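Local coordinates for protein GMP reductase (Trypanosoma brucei brucei, PDB 6JIG) that probably catalyses the irreversible NADPH-dependent deamination of GMP to IMP, balancing adenine and guanine nucleotides, and binds GMP also at its regulatory CBS domains, at residues Thr35-Val43 against Arg343-Asp351; Gly374-Pro384 against Gln393-Met401. The protein carries 1 engineered substitution. All coordinates share one frame; numbering follows the deposited sequence.

In the fold
Both contacts join added parts to the (beta/alpha)8 barrel of the IMPDH/GMPR family. They come in series: contact 1 closes at D351 before contact 2 opens at G374. Contact 1 packs the small antiparallel hairpin 37-45 against the start of barrel strand 348-351. Contact 2 joins the loop after the neighbouring barrel strand, 370-373, to strand 393-399 of a separate three-stranded antiparallel sheet. Their centres are about 26 Å apart and their nearest atoms about 6 Å apart, without touching. GMP connects them. D351 of contact 1 holds its ribose, G374 and N375 of contact 2 hold its phosphate, and M401 binds its base.

Contact 1: Thr35-Val43 against Arg343-Asp351; sequences TTTRLSRNV and RRGVPCIAD. With 5GP (guanosine-5'-monophosphate), chain B.
P347 wedges against the backbone of R38, L39 and S40 where a small hairpin meets the start of a (beta/alpha)8-barrel strand. The pyrrolidine ring points at the bulged strand 37-40. P347 CB lies 3.5 Å from R38 O, and P347 CG 3.5 Å from S40 C. The CB of R38 also meets the ring, 3.7 Å from P347 CG. The strand is kinked here by a classic beta bulge, with L39 and S40 set against V43.

On the inner side, L39 turns its CD1 to I349 CD1 at 3.9 Å, and the two side chains cross obliquely. I287 of strand 285-291 packs on both.

R41 reaches the other way, along the turn that precedes the barrel strand. CG lies opposite the carbonyl carbon (chi1 -79°), and the chain is extended from CG to NE. This carries the guanidinium over V346, whose CG2 touches one face off-centre, 3.3 Å from R41 NH2. R344 O sits at the guanidinium edge, 23° out of its plane, and accepts from R41 NH1 at 3.0 Å with an N-H...O angle of 146°. The bond lies in the R344 carbonyl plane. It ties the hairpin to the C-terminal end of helix 330-344, which G345 closes with a Schellman motif. D306 forms a long, weak ion pair with R41 NE. The R344 side chain is held separately, by salt bridges to E298 and D302.

At the other end of strand 348-351, K309 (salt bridge) and N290 (hydrogen bond) hold D351 OD2. OD1 accepts from GMP O3' and OD2 from O2', though both modelled lengths are doubtfully short.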
loop_
_atom_site.group_PDB
_atom_site.type_symbol
_atom_site.label_atom_id
_atom_site.label_comp_id
_atom_site.label_asym_id
_atom_site.label_seq_id
_atom_site.Cartn_x
_atom_site.Cartn_y
_atom_site.Cartn_z
ATOM N N THR A 35 11.765 -5.448 43.905
ATOM C CA THR A 35 10.520 -4.943 43.327
ATOM C C THR A 35 9.299 -5.198 44.194
ATOM O O THR A 35 8.177 -5.029 43.710
ATOM C CB THR A 35 10.268 -5.539 41.938
ATOM O OG1 THR A 35 10.185 -6.968 42.029
ATOM C CG2 THR A 35 11.366 -5.127 40.952
ATOM N N THR A 36 9.471 -5.589 45.461
ATOM C CA THR A 36 8.303 -5.888 46.285
ATOM C C THR A 36 7.480 -4.625 46.559
ATOM O O THR A 36 8.016 -3.522 46.693
ATOM C CB THR A 36 8.720 -6.557 47.603
ATOM O OG1 THR A 36 9.437 -5.618 48.404
ATOM C CG2 THR A 36 9.609 -7.746 47.332
ATOM N N THR A 37 6.163 -4.787 46.619
ATOM C CA THR A 37 5.270 -3.635 46.638
ATOM C C THR A 37 3.981 -4.035 47.342
ATOM O O THR A 37 3.829 -5.174 47.795
ATOM C CB THR A 37 5.002 -3.125 45.212
ATOM O OG1 THR A 37 4.396 -1.829 45.277
ATOM C CG2 THR A 37 4.055 -4.068 44.473
ATOM N N ARG A 38 3.049 -3.089 47.433
ATOM C CA ARG A 38 1.735 -3.326 48.016
ATOM C C ARG A 38 0.666 -3.206 46.943
ATOM O O ARG A 38 0.637 -2.226 46.182
ATOM C CB ARG A 38 1.448 -2.346 49.152
ATOM C CG ARG A 38 2.516 -2.353 50.240
ATOM C CD ARG A 38 2.002 -1.766 51.541
ATOM N NE ARG A 38 1.277 -2.771 52.308
ATOM C CZ ARG A 38 1.805 -3.506 53.287
ATOM N NH1 ARG A 38 3.077 -3.350 53.646
ATOM N NH2 ARG A 38 1.049 -4.402 53.909
ATOM N N LEU A 39 -0.187 -4.219 46.869
ATOM C CA LEU A 39 -1.391 -4.130 46.064
ATOM C C LEU A 39 -2.439 -3.269 46.753
ATOM O O LEU A 39 -3.112 -2.451 46.109
ATOM C CB LEU A 39 -1.929 -5.534 45.817
ATOM C CG LEU A 39 -3.280 -5.583 45.124
ATOM C CD1 LEU A 39 -3.123 -5.152 43.663
ATOM C CD2 LEU A 39 -3.869 -6.981 45.226
ATOM N N SER A 40 -2.584 -3.452 48.062
ATOM C CA SER A 40 -3.534 -2.725 48.885
ATOM C C SER A 40 -2.944 -2.660 50.290
ATOM O O SER A 40 -1.846 -3.166 50.540
ATOM C CB SER A 40 -4.913 -3.401 48.887
ATOM O OG SER A 40 -4.797 -4.798 49.090
ATOM N N ARG A 41 -3.689 -2.042 51.213
ATOM C CA ARG A 41 -3.155 -1.766 52.550
ATOM C C ARG A 41 -2.563 -3.019 53.187
ATOM O O ARG A 41 -1.505 -2.962 53.825
ATOM C CB ARG A 41 -4.248 -1.194 53.455
ATOM C CG ARG A 41 -4.617 0.291 53.306
ATOM C CD ARG A 41 -5.480 0.684 54.518
ATOM N NE ARG A 41 -6.299 1.887 54.374
ATOM C CZ ARG A 41 -5.876 3.131 54.616
ATOM N NH1 ARG A 41 -4.620 3.373 54.998
ATOM N NH2 ARG A 41 -6.714 4.150 54.470
ATOM N N ASN A 42 -3.212 -4.166 53.004
ATOM C CA ASN A 42 -2.791 -5.374 53.704
ATOM C C ASN A 42 -2.333 -6.489 52.768
ATOM O O ASN A 42 -2.262 -7.645 53.194
ATOM C CB ASN A 42 -3.923 -5.850 54.615
ATOM C CG ASN A 42 -4.353 -4.772 55.586
ATOM O OD1 ASN A 42 -3.585 -4.382 56.461
ATOM N ND2 ASN A 42 -5.564 -4.254 55.412
ATOM N N VAL A 43 -1.996 -6.185 51.511
ATOM C CA VAL A 43 -1.577 -7.221 50.564
ATOM C C VAL A 43 -0.286 -6.783 49.888
ATOM O O VAL A 43 -0.265 -5.767 49.184
ATOM C CB VAL A 43 -2.654 -7.519 49.509
ATOM C CG1 VAL A 43 -2.157 -8.581 48.543
ATOM C CG2 VAL A 43 -3.953 -7.971 50.182
ATOM N N ARG A 343 -0.261 10.098 51.259
ATOM C CA ARG A 343 -0.386 10.700 52.578
ATOM C C ARG A 343 -1.342 9.917 53.465
ATOM O O ARG A 343 -1.241 9.999 54.692
ATOM C CB ARG A 343 -0.822 12.162 52.436
ATOM C CG ARG A 343 0.232 12.994 51.687
ATOM C CD ARG A 343 -0.204 14.408 51.290
ATOM N NE ARG A 343 0.889 15.080 50.575
ATOM C CZ ARG A 343 0.759 16.170 49.818
ATOM N NH1 ARG A 343 -0.431 16.739 49.656
ATOM N NH2 ARG A 343 1.823 16.688 49.212
ATOM N N ARG A 344 -2.230 9.123 52.875
ATOM C CA ARG A 344 -3.173 8.313 53.628
ATOM C C ARG A 344 -2.766 6.843 53.719
ATOM O O ARG A 344 -3.486 6.058 54.350
ATOM C CB ARG A 344 -4.574 8.430 53.009
ATOM C CG ARG A 344 -5.096 9.867 52.892
ATOM C CD ARG A 344 -5.550 10.402 54.255
ATOM N NE ARG A 344 -6.686 9.662 54.805
ATOM C CZ ARG A 344 -7.958 9.926 54.528
ATOM N NH1 ARG A 344 -8.269 10.910 53.690
ATOM N NH2 ARG A 344 -8.923 9.199 55.076
ATOM N N GLY A 345 -1.656 6.453 53.095
ATOM C CA GLY A 345 -1.189 5.073 53.123
ATOM C C GLY A 345 -1.975 4.094 52.271
ATOM O O GLY A 345 -2.067 2.912 52.622
ATOM N N VAL A 346 -2.535 4.541 51.150
ATOM C CA VAL A 346 -3.409 3.701 50.339
ATOM C C VAL A 346 -2.706 3.437 49.008
ATOM O O VAL A 346 -2.485 4.381 48.237
ATOM C CB VAL A 346 -4.778 4.358 50.121
ATOM C CG1 VAL A 346 -5.604 3.558 49.112
ATOM C CG2 VAL A 346 -5.536 4.478 51.455
ATOM N N PRO A 347 -2.349 2.191 48.692
ATOM C CA PRO A 347 -1.642 1.917 47.432
ATOM C C PRO A 347 -2.527 2.142 46.217
ATOM O O PRO A 347 -3.750 1.999 46.277
ATOM C CB PRO A 347 -1.245 0.439 47.553
ATOM C CG PRO A 347 -1.294 0.145 49.052
ATOM C CD PRO A 347 -2.419 1.009 49.566
ATOM N N CYS A 348 -1.880 2.464 45.090
ATOM C CA CYS A 348 -2.588 2.772 43.849
ATOM C C CYS A 348 -2.121 1.868 42.719
ATOM O O CYS A 348 -0.920 1.630 42.558
ATOM C CB CYS A 348 -2.389 4.238 43.452
ATOM S SG CYS A 348 -3.118 5.449 44.568
ATOM N N ILE A 349 -3.084 1.371 41.947
ATOM C CA ILE A 349 -2.845 0.572 40.745
ATOM C C ILE A 349 -2.967 1.499 39.535
ATOM O O ILE A 349 -4.040 2.057 39.301
ATOM C CB ILE A 349 -3.870 -0.574 40.625
ATOM C CG1 ILE A 349 -3.912 -1.424 41.906
ATOM C CG2 ILE A 349 -3.568 -1.451 39.373
ATOM C CD1 ILE A 349 -5.189 -2.239 42.036
ATOM N N ALA A 350 -1.903 1.649 38.745
ATOM C CA ALA A 350 -1.992 2.403 37.483
ATOM C C ALA A 350 -2.551 1.491 36.394
ATOM O O ALA A 350 -1.851 0.599 35.911
ATOM C CB ALA A 350 -0.626 2.955 37.089
ATOM N N ASP A 351 -3.807 1.724 35.986
ATOM C CA ASP A 351 -4.563 0.781 35.154
ATOM C C ASP A 351 -4.783 1.346 33.752
ATOM O O ASP A 351 -5.608 2.247 33.567
ATOM C CB ASP A 351 -5.908 0.464 35.816
ATOM C CG ASP A 351 -6.777 -0.467 34.985
ATOM O OD1 ASP A 351 -6.234 -1.193 34.125
ATOM O OD2 ASP A 351 -8.005 -0.490 35.220
HETATM P P 5GP B . -4.628 -1.979 28.509
HETATM O O1P 5GP B . -4.235 -0.693 27.801
HETATM O O2P 5GP B . -5.227 -3.020 27.586
HETATM O O3P 5GP B . -3.578 -2.516 29.449
HETATM O "O5'" 5GP B . -5.779 -1.465 29.489
HETATM C "C5'" 5GP B . -6.655 -2.345 30.177
HETATM C "C4'" 5GP B . -7.632 -1.566 31.034
HETATM O "O4'" 5GP B . -8.608 -0.916 30.188
HETATM C "C3'" 5GP B . -8.491 -2.381 31.992
HETATM O "O3'" 5GP B . -7.798 -2.782 33.168
HETATM C "C2'" 5GP B . -9.694 -1.456 32.245
HETATM O "O2'" 5GP B . -9.423 -0.489 33.251
HETATM C "C1'" 5GP B . -9.798 -0.694 30.921
HETATM N N9 5GP B . -10.927 -1.144 30.099
HETATM C C8 5GP B . -11.202 -2.396 29.701
HETATM N N7 5GP B . -12.323 -2.354 28.935
HETATM C C5 5GP B . -12.714 -1.059 28.852
HETATM C C6 5GP B . -13.759 -0.404 28.214
HETATM O O6 5GP B . -14.568 -1.062 27.528
HETATM N N1 5GP B . -13.881 0.927 28.343
HETATM C C2 5GP B . -13.013 1.642 29.074
HETATM N N2 5GP B . -13.158 2.982 29.181
HETATM N N3 5GP B . -11.973 1.038 29.698
HETATM C C4 5GP B . -11.825 -0.303 29.591
#

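Contact 2: Gly374-Pro384 against Gln393-Met401; sequences GNMLAGTDEAP and QKVKIIRGM. With 5GP (guanosine-5'-monophosphate), chain B.
K396 NZ meets the T380 carbonyl from one face of its plane, while A383 N donates to the same oxygen from the opposite face. The K396 NZ to T380 O bond is 3.1 Å, with the donor tilted 25° from the carbonyl plane. The second flat group is the A383 carbonyl. K396 NZ stands above its plane, 37° out of it, and bonds to A383 O at 2.9 Å. The ammonium is thus gripped by two main-chain oxygens of the loop that follows the eighth strand of the (beta/alpha)8 barrel. The lysine belongs to strand 393-399 of an antiparallel sheet inserted before helix 440-457.

The lysine chain is extended beyond CG and runs over G379. K396 CB lies 3.7 Å from G379 CA. G379 is the positive-phi residue of a type II turn, L377 to T380. T380 OG1 braces this turn with a bond to L377 O. The backbone N of G379 is buried here and has no partner in the model.

Further along the strand, I398 has CG1 anti to its backbone N (chi1 -169°) and CD1 extended beyond it. I398 CD1 thereby reaches 3.5 Å from N375 CA and 3.8 Å from A378 CB. The side chains of N375 and I398 cross at about a right angle, with I398 CD1 3.7 Å from N375 OD1. Residues of a neighbouring subunit come close: I398 packs on its V488, and N375 ND2 makes a weak hydrogen bond to its G487.

Both segments contribute to the GMP pocket. G374 N donates to O3P and N375 N to O2P of the phosphate. Just beyond strand 393-399, M401 N donates to GMP N7 at 3.1 Å.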
loop_
_atom_site.group_PDB
_atom_site.type_symbol
_atom_site.label_atom_id
_atom_site.label_comp_id
_atom_site.label_asym_id
_atom_site.label_seq_id
_atom_site.Cartn_x
_atom_site.Cartn_y
_atom_site.Cartn_z
ATOM N N GLY A 374 -3.718 -5.147 30.488
ATOM C CA GLY A 374 -4.623 -5.934 29.672
ATOM C C GLY A 374 -3.917 -6.372 28.401
ATOM O O GLY A 374 -3.490 -7.525 28.269
ATOM N N ASN A 375 -3.750 -5.420 27.473
ATOM C CA ASN A 375 -3.221 -5.724 26.144
ATOM C C ASN A 375 -1.884 -6.458 26.190
ATOM O O ASN A 375 -1.661 -7.403 25.422
ATOM C CB ASN A 375 -3.087 -4.419 25.346
ATOM C CG ASN A 375 -2.719 -4.657 23.892
ATOM O OD1 ASN A 375 -3.131 -5.650 23.285
ATOM N ND2 ASN A 375 -1.955 -3.734 23.320
ATOM N N MET A 376 -0.967 -6.031 27.061
ATOM C CA MET A 376 0.347 -6.672 27.085
ATOM C C MET A 376 0.283 -8.150 27.481
ATOM O O MET A 376 1.198 -8.903 27.136
ATOM C CB MET A 376 1.286 -5.895 28.007
ATOM C CG MET A 376 1.634 -4.511 27.441
ATOM S SD MET A 376 2.492 -3.450 28.633
ATOM C CE MET A 376 4.077 -4.212 28.456
ATOM N N LEU A 377 -0.775 -8.593 28.167
ATOM C CA LEU A 377 -0.921 -10.002 28.532
ATOM C C LEU A 377 -1.947 -10.745 27.684
ATOM O O LEU A 377 -2.001 -11.984 27.744
ATOM C CB LEU A 377 -1.315 -10.142 30.016
ATOM C CG LEU A 377 -0.446 -9.376 31.022
ATOM C CD1 LEU A 377 -1.010 -9.503 32.438
ATOM C CD2 LEU A 377 0.995 -9.835 30.980
ATOM N N ALA A 378 -2.775 -10.035 26.923
ATOM C CA ALA A 378 -3.724 -10.709 26.050
ATOM C C ALA A 378 -2.964 -11.492 24.987
ATOM O O ALA A 378 -1.829 -11.160 24.634
ATOM C CB ALA A 378 -4.672 -9.695 25.408
ATOM N N GLY A 379 -3.584 -12.562 24.499
ATOM C CA GLY A 379 -2.947 -13.398 23.509
ATOM C C GLY A 379 -1.847 -14.291 24.031
ATOM O O GLY A 379 -1.213 -14.998 23.235
ATOM N N THR A 380 -1.575 -14.273 25.332
ATOM C CA THR A 380 -0.664 -15.266 25.859
ATOM C C THR A 380 -1.395 -16.599 25.987
ATOM O O THR A 380 -2.628 -16.670 25.906
ATOM C CB THR A 380 -0.094 -14.821 27.205
ATOM O OG1 THR A 380 -1.167 -14.553 28.111
ATOM C CG2 THR A 380 0.740 -13.539 27.030
ATOM N N ASP A 381 -0.611 -17.667 26.163
ATOM C CA ASP A 381 -1.177 -18.997 26.360
ATOM C C ASP A 381 -2.251 -18.985 27.439
ATOM O O ASP A 381 -3.334 -19.558 27.264
ATOM C CB ASP A 381 -0.078 -19.988 26.744
ATOM C CG ASP A 381 0.848 -20.333 25.594
ATOM O OD1 ASP A 381 0.701 -19.776 24.487
ATOM O OD2 ASP A 381 1.744 -21.172 25.807
ATOM N N GLU A 382 -1.967 -18.328 28.566
ATOM C CA GLU A 382 -2.845 -18.382 29.726
ATOM C C GLU A 382 -4.051 -17.460 29.614
ATOM O O GLU A 382 -5.002 -17.620 30.386
ATOM C CB GLU A 382 -2.052 -18.048 30.995
ATOM C CG GLU A 382 -1.022 -19.109 31.376
ATOM C CD GLU A 382 0.308 -18.941 30.661
ATOM O OE1 GLU A 382 0.396 -18.116 29.718
ATOM O OE2 GLU A 382 1.274 -19.638 31.040
ATOM N N ALA A 383 -4.038 -16.498 28.697
ATOM C CA ALA A 383 -5.211 -15.669 28.497
ATOM C C ALA A 383 -6.359 -16.527 27.966
ATOM O O ALA A 383 -6.130 -17.518 27.268
ATOM C CB ALA A 383 -4.915 -14.533 27.522
ATOM N N PRO A 384 -7.598 -16.184 28.303
ATOM C CA PRO A 384 -8.740 -16.966 27.814
ATOM C C PRO A 384 -8.888 -16.831 26.307
ATOM O O PRO A 384 -8.323 -15.940 25.668
ATOM C CB PRO A 384 -9.941 -16.351 28.537
ATOM C CG PRO A 384 -9.377 -15.525 29.637
ATOM C CD PRO A 384 -8.015 -15.095 29.198
ATOM N N GLN A 393 -1.525 -15.073 10.394
ATOM C CA GLN A 393 -0.829 -15.420 11.625
ATOM C C GLN A 393 -1.817 -15.813 12.722
ATOM O O GLN A 393 -3.031 -15.629 12.604
ATOM C CB GLN A 393 0.051 -14.252 12.088
ATOM N N LYS A 394 -1.271 -16.371 13.803
ATOM C CA LYS A 394 -2.080 -16.804 14.936
ATOM C C LYS A 394 -2.351 -15.623 15.864
ATOM O O LYS A 394 -1.423 -14.907 16.261
ATOM C CB LYS A 394 -1.382 -17.933 15.695
ATOM N N VAL A 395 -3.626 -15.427 16.212
ATOM C CA VAL A 395 -4.075 -14.274 16.983
ATOM C C VAL A 395 -5.055 -14.734 18.057
ATOM O O VAL A 395 -5.554 -15.861 18.040
ATOM C CB VAL A 395 -4.735 -13.199 16.089
ATOM N N LYS A 396 -5.324 -13.836 19.003
ATOM C CA LYS A 396 -6.376 -14.011 19.996
ATOM C C LYS A 396 -7.167 -12.714 20.108
ATOM O O LYS A 396 -6.656 -11.627 19.825
ATOM C CB LYS A 396 -5.814 -14.404 21.377
ATOM C CG LYS A 396 -5.554 -15.896 21.563
ATOM C CD LYS A 396 -5.388 -16.256 23.045
ATOM C CE LYS A 396 -4.934 -17.692 23.215
ATOM N NZ LYS A 396 -5.020 -18.128 24.635
ATOM N N ILE A 397 -8.422 -12.836 20.531
ATOM C CA ILE A 397 -9.300 -11.680 20.673
ATOM C C ILE A 397 -8.939 -10.910 21.937
ATOM O O ILE A 397 -8.646 -11.500 22.985
ATOM C CB ILE A 397 -10.776 -12.121 20.696
ATOM C CG1 ILE A 397 -11.175 -12.745 19.357
ATOM C CG2 ILE A 397 -11.691 -10.944 21.030
ATOM C CD1 ILE A 397 -10.934 -11.838 18.170
ATOM N N ILE A 398 -8.938 -9.581 21.832
ATOM C CA ILE A 398 -8.982 -8.690 22.986
ATOM C C ILE A 398 -10.156 -7.740 22.777
ATOM O O ILE A 398 -10.389 -7.266 21.658
ATOM C CB ILE A 398 -7.655 -7.920 23.184
ATOM C CG1 ILE A 398 -7.641 -7.206 24.540
ATOM C CG2 ILE A 398 -7.385 -6.942 22.020
ATOM C CD1 ILE A 398 -6.389 -6.384 24.775
ATOM N N ARG A 399 -10.928 -7.500 23.836
ATOM C CA ARG A 399 -12.138 -6.709 23.672
ATOM C C ARG A 399 -12.437 -5.921 24.938
ATOM O O ARG A 399 -12.174 -6.374 26.059
ATOM C CB ARG A 399 -13.335 -7.594 23.293
ATOM C CG ARG A 399 -13.817 -8.511 24.399
ATOM C CD ARG A 399 -14.755 -9.553 23.839
ATOM N NE ARG A 399 -15.269 -10.438 24.878
ATOM C CZ ARG A 399 -15.958 -11.546 24.626
ATOM N NH1 ARG A 399 -16.206 -11.890 23.367
ATOM N NH2 ARG A 399 -16.396 -12.306 25.624
ATOM N N GLY A 400 -13.001 -4.731 24.740
ATOM C CA GLY A 400 -13.362 -3.894 25.865
ATOM C C GLY A 400 -14.549 -4.451 26.625
ATOM O O GLY A 400 -15.455 -5.058 26.054
ATOM N N MET A 401 -14.527 -4.242 27.945
ATOM C CA MET A 401 -15.612 -4.682 28.816
ATOM C C MET A 401 -16.836 -3.774 28.740
ATOM O O MET A 401 -17.891 -4.137 29.272
ATOM C CB MET A 401 -15.110 -4.782 30.260
ATOM C CG MET A 401 -13.989 -5.818 30.443
ATOM S SD MET A 401 -14.570 -7.533 30.238
ATOM C CE MET A 401 -15.070 -7.910 31.927
HETATM P P 5GP B . -4.628 -1.979 28.509
HETATM O O1P 5GP B . -4.235 -0.693 27.801
HETATM O O2P 5GP B . -5.227 -3.020 27.586
HETATM O O3P 5GP B . -3.578 -2.516 29.449
HETATM O "O5'" 5GP B . -5.779 -1.465 29.489
HETATM C "C5'" 5GP B . -6.655 -2.345 30.177
HETATM C "C4'" 5GP B . -7.632 -1.566 31.034
HETATM O "O4'" 5GP B . -8.608 -0.916 30.188
HETATM C "C3'" 5GP B . -8.491 -2.381 31.992
HETATM O "O3'" 5GP B . -7.798 -2.782 33.168
HETATM C "C2'" 5GP B . -9.694 -1.456 32.245
HETATM O "O2'" 5GP B . -9.423 -0.489 33.251
HETATM C "C1'" 5GP B . -9.798 -0.694 30.921
HETATM N N9 5GP B . -10.927 -1.144 30.099
HETATM C C8 5GP B . -11.202 -2.396 29.701
HETATM N N7 5GP B . -12.323 -2.354 28.935
HETATM C C5 5GP B . -12.714 -1.059 28.852
HETATM C C6 5GP B . -13.759 -0.404 28.214
HETATM O O6 5GP B . -14.568 -1.062 27.528
HETATM N N1 5GP B . -13.881 0.927 28.343
HETATM C C2 5GP B . -13.013 1.642 29.074
HETATM N N2 5GP B . -13.158 2.982 29.181
HETATM N N3 5GP B . -11.973 1.038 29.698
HETATM C C4 5GP B . -11.825 -0.303 29.591
#